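Local coordinates for protein PHO85 cyclin-10 (PDB 4KRD) that serves as the cyclin partner of the kinase PHO85, together forming a glycogen synthase kinase that phosphorylates and restrains GSY2 in yeast, at residues Ala85-Arg90 and Glu132-Ile137. Sequence-based numbering, arbitrary orientation.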
loop_
_atom_site.group_PDB
_atom_site.type_symbol
_atom_site.label_atom_id
_atom_site.label_comp_id
_atom_site.label_asym_id
_atom_site.label_seq_id
_atom_site.Cartn_x
_atom_site.Cartn_y
_atom_site.Cartn_z
ATOM N N ALA B 85 -24.631 -15.965 -10.085
ATOM C CA ALA B 85 -23.802 -17.158 -9.945
ATOM C C ALA B 85 -23.063 -17.473 -11.242
ATOM O O ALA B 85 -21.877 -17.789 -11.222
ATOM C CB ALA B 85 -24.640 -18.342 -9.501
ATOM N N ASP B 86 -23.761 -17.367 -12.371
ATOM C CA ASP B 86 -23.156 -17.674 -13.664
ATOM C C ASP B 86 -22.152 -16.598 -14.084
ATOM O O ASP B 86 -21.158 -16.891 -14.744
ATOM C CB ASP B 86 -24.226 -17.829 -14.752
ATOM C CG ASP B 86 -25.121 -19.046 -14.537
ATOM O OD1 ASP B 86 -24.693 -19.997 -13.848
ATOM O OD2 ASP B 86 -26.257 -19.049 -15.067
ATOM N N PHE B 87 -22.430 -15.352 -13.717
ATOM C CA PHE B 87 -21.535 -14.248 -14.035
ATOM C C PHE B 87 -20.217 -14.449 -13.299
ATOM O O PHE B 87 -19.134 -14.261 -13.858
ATOM C CB PHE B 87 -22.175 -12.923 -13.638
ATOM C CG PHE B 87 -21.390 -11.717 -14.061
ATOM C CD1 PHE B 87 -20.906 -11.611 -15.358
ATOM C CD2 PHE B 87 -21.164 -10.671 -13.169
ATOM C CE1 PHE B 87 -20.188 -10.490 -15.765
ATOM C CE2 PHE B 87 -20.453 -9.545 -13.562
ATOM C CZ PHE B 87 -19.956 -9.455 -14.870
ATOM N N LEU B 88 -20.323 -14.847 -12.038
ATOM C CA LEU B 88 -19.154 -15.133 -11.228
ATOM C C LEU B 88 -18.359 -16.313 -11.789
ATOM O O LEU B 88 -17.133 -16.307 -11.745
ATOM C CB LEU B 88 -19.556 -15.374 -9.771
ATOM C CG LEU B 88 -19.793 -14.111 -8.941
ATOM C CD1 LEU B 88 -20.502 -14.433 -7.628
ATOM C CD2 LEU B 88 -18.454 -13.404 -8.694
ATOM N N LYS B 89 -19.056 -17.320 -12.316
ATOM C CA LYS B 89 -18.393 -18.446 -12.979
ATOM C C LYS B 89 -17.624 -17.959 -14.192
ATOM O O LYS B 89 -16.473 -18.352 -14.410
ATOM C CB LYS B 89 -19.410 -19.499 -13.445
ATOM C CG LYS B 89 -20.141 -20.233 -12.338
ATOM C CD LYS B 89 -21.401 -20.933 -12.864
ATOM C CE LYS B 89 -22.192 -21.598 -11.734
ATOM N NZ LYS B 89 -23.599 -21.891 -12.129
ATOM N N ARG B 90 -18.271 -17.122 -15.000
ATOM C CA ARG B 90 -17.622 -16.575 -16.186
ATOM C C ARG B 90 -16.352 -15.790 -15.835
ATOM O O ARG B 90 -15.326 -15.941 -16.492
ATOM C CB ARG B 90 -18.592 -15.713 -17.003
ATOM C CG ARG B 90 -17.912 -14.901 -18.100
ATOM C CD ARG B 90 -18.899 -14.184 -19.008
ATOM N NE ARG B 90 -18.212 -13.233 -19.880
ATOM C CZ ARG B 90 -17.590 -13.559 -21.011
ATOM N NH1 ARG B 90 -17.572 -14.821 -21.426
ATOM N NH2 ARG B 90 -16.983 -12.621 -21.729
ATOM N N GLU B 132 -28.714 -3.433 -8.692
ATOM C CA GLU B 132 -27.375 -2.897 -8.377
ATOM C C GLU B 132 -26.330 -3.997 -8.285
ATOM O O GLU B 132 -25.120 -3.718 -8.279
ATOM C CB GLU B 132 -27.427 -2.079 -7.082
ATOM C CG GLU B 132 -28.223 -0.775 -7.250
ATOM C CD GLU B 132 -28.799 -0.213 -5.954
ATOM O OE1 GLU B 132 -28.640 -0.840 -4.885
ATOM O OE2 GLU B 132 -29.424 0.871 -6.012
ATOM N N VAL B 133 -26.785 -5.250 -8.248
ATOM C CA VAL B 133 -25.890 -6.375 -7.968
ATOM C C VAL B 133 -24.829 -6.657 -9.039
ATOM O O VAL B 133 -23.653 -6.877 -8.719
ATOM C CB VAL B 133 -26.664 -7.670 -7.666
ATOM C CG1 VAL B 133 -25.716 -8.865 -7.673
ATOM C CG2 VAL B 133 -27.403 -7.542 -6.328
ATOM N N HIS B 134 -25.236 -6.646 -10.305
ATOM C CA HIS B 134 -24.329 -6.998 -11.399
ATOM C C HIS B 134 -23.105 -6.065 -11.469
ATOM O O HIS B 134 -21.955 -6.516 -11.555
ATOM C CB HIS B 134 -25.101 -6.974 -12.720
ATOM C CG HIS B 134 -24.321 -7.479 -13.891
ATOM N ND1 HIS B 134 -23.825 -6.645 -14.872
ATOM C CD2 HIS B 134 -23.947 -8.732 -14.240
ATOM C CE1 HIS B 134 -23.184 -7.363 -15.776
ATOM N NE2 HIS B 134 -23.238 -8.632 -15.413
ATOM N N ARG B 135 -23.359 -4.765 -11.424
ATOM C CA ARG B 135 -22.287 -3.779 -11.503
ATOM C C ARG B 135 -21.474 -3.727 -10.212
ATOM O O ARG B 135 -20.292 -3.388 -10.241
ATOM C CB ARG B 135 -22.850 -2.396 -11.844
ATOM C CG ARG B 135 -23.343 -2.283 -13.287
ATOM C CD ARG B 135 -23.826 -0.870 -13.592
ATOM N NE ARG B 135 -24.209 -0.718 -14.991
ATOM C CZ ARG B 135 -24.572 0.430 -15.546
ATOM N NH1 ARG B 135 -24.594 1.544 -14.826
ATOM N NH2 ARG B 135 -24.900 0.464 -16.830
ATOM N N MET B 136 -22.113 -4.049 -9.089
ATOM C CA MET B 136 -21.418 -4.124 -7.804
ATOM C C MET B 136 -20.376 -5.242 -7.794
ATOM O O MET B 136 -19.276 -5.079 -7.268
ATOM C CB MET B 136 -22.420 -4.327 -6.668
ATOM C CG MET B 136 -21.798 -4.383 -5.277
ATOM S SD MET B 136 -21.014 -2.836 -4.753
ATOM C CE MET B 136 -22.423 -1.729 -4.756
ATOM N N ILE B 137 -20.735 -6.383 -8.366
ATOM C CA ILE B 137 -19.819 -7.515 -8.487
ATOM C C ILE B 137 -18.597 -7.151 -9.321
ATOM O O ILE B 137 -17.464 -7.427 -8.940
ATOM C CB ILE B 137 -20.531 -8.737 -9.106
ATOM C CG1 ILE B 137 -21.480 -9.358 -8.078
ATOM C CG2 ILE B 137 -19.527 -9.764 -9.583
ATOM C CD1 ILE B 137 -22.469 -10.359 -8.671
#
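Helix segments A85-R90 and E132-I137 cross at -18°, nearly parallel, and their axes come no closer than 11.0 Å. Across the contact F87 faces H134 at 8.2 Å between CA atoms and L88 faces I137 at 8.1 Å. Backbones that far apart leave the contact entirely to side chains, and no hydrogen bond spans it. F87 has the most surface covered, 80 Å². Its CB already points at the other helix, and CG set opposite the backbone N (chi1 -174°) carries the ring over to H134, the two side chains crossing at about a right angle. One face of that ring is covered by the imidazole of H134; the two ring centroids lie 4.2 Å apart with planes inclined at 34°, so the rings overlap obliquely. Beside this pair, I137 CG2 reaches F87 CD2 at 4.0 Å and also meets L88 CD2 at 3.9 Å, so one methyl branch touches F87 and L88 at once; the I137 side chain also packs on S84 and I91. Both segments belong to the mainly helical cyclin fold, this chain being the cyclin-domain piece of a longer protein, and the buried seam joins helix 84-95 to helix 130-148 and continues into helix 36-54: L88 packs on F43, and V133 and I137 on I47. An alanine in place of F87 would probably open a gap beside I137 and strip the H134 ring of its aromatic partner. On the side of helix 84-95 turned from this seam, K89 NZ forms a salt bridge one turn back to D86 OD1 (2.8 Å), met nearly in line with the carboxylate C-O bond. R90 hydrogen-bonds through NE to V161 O and through NH2 to K160 O, near the end of helix 155-162.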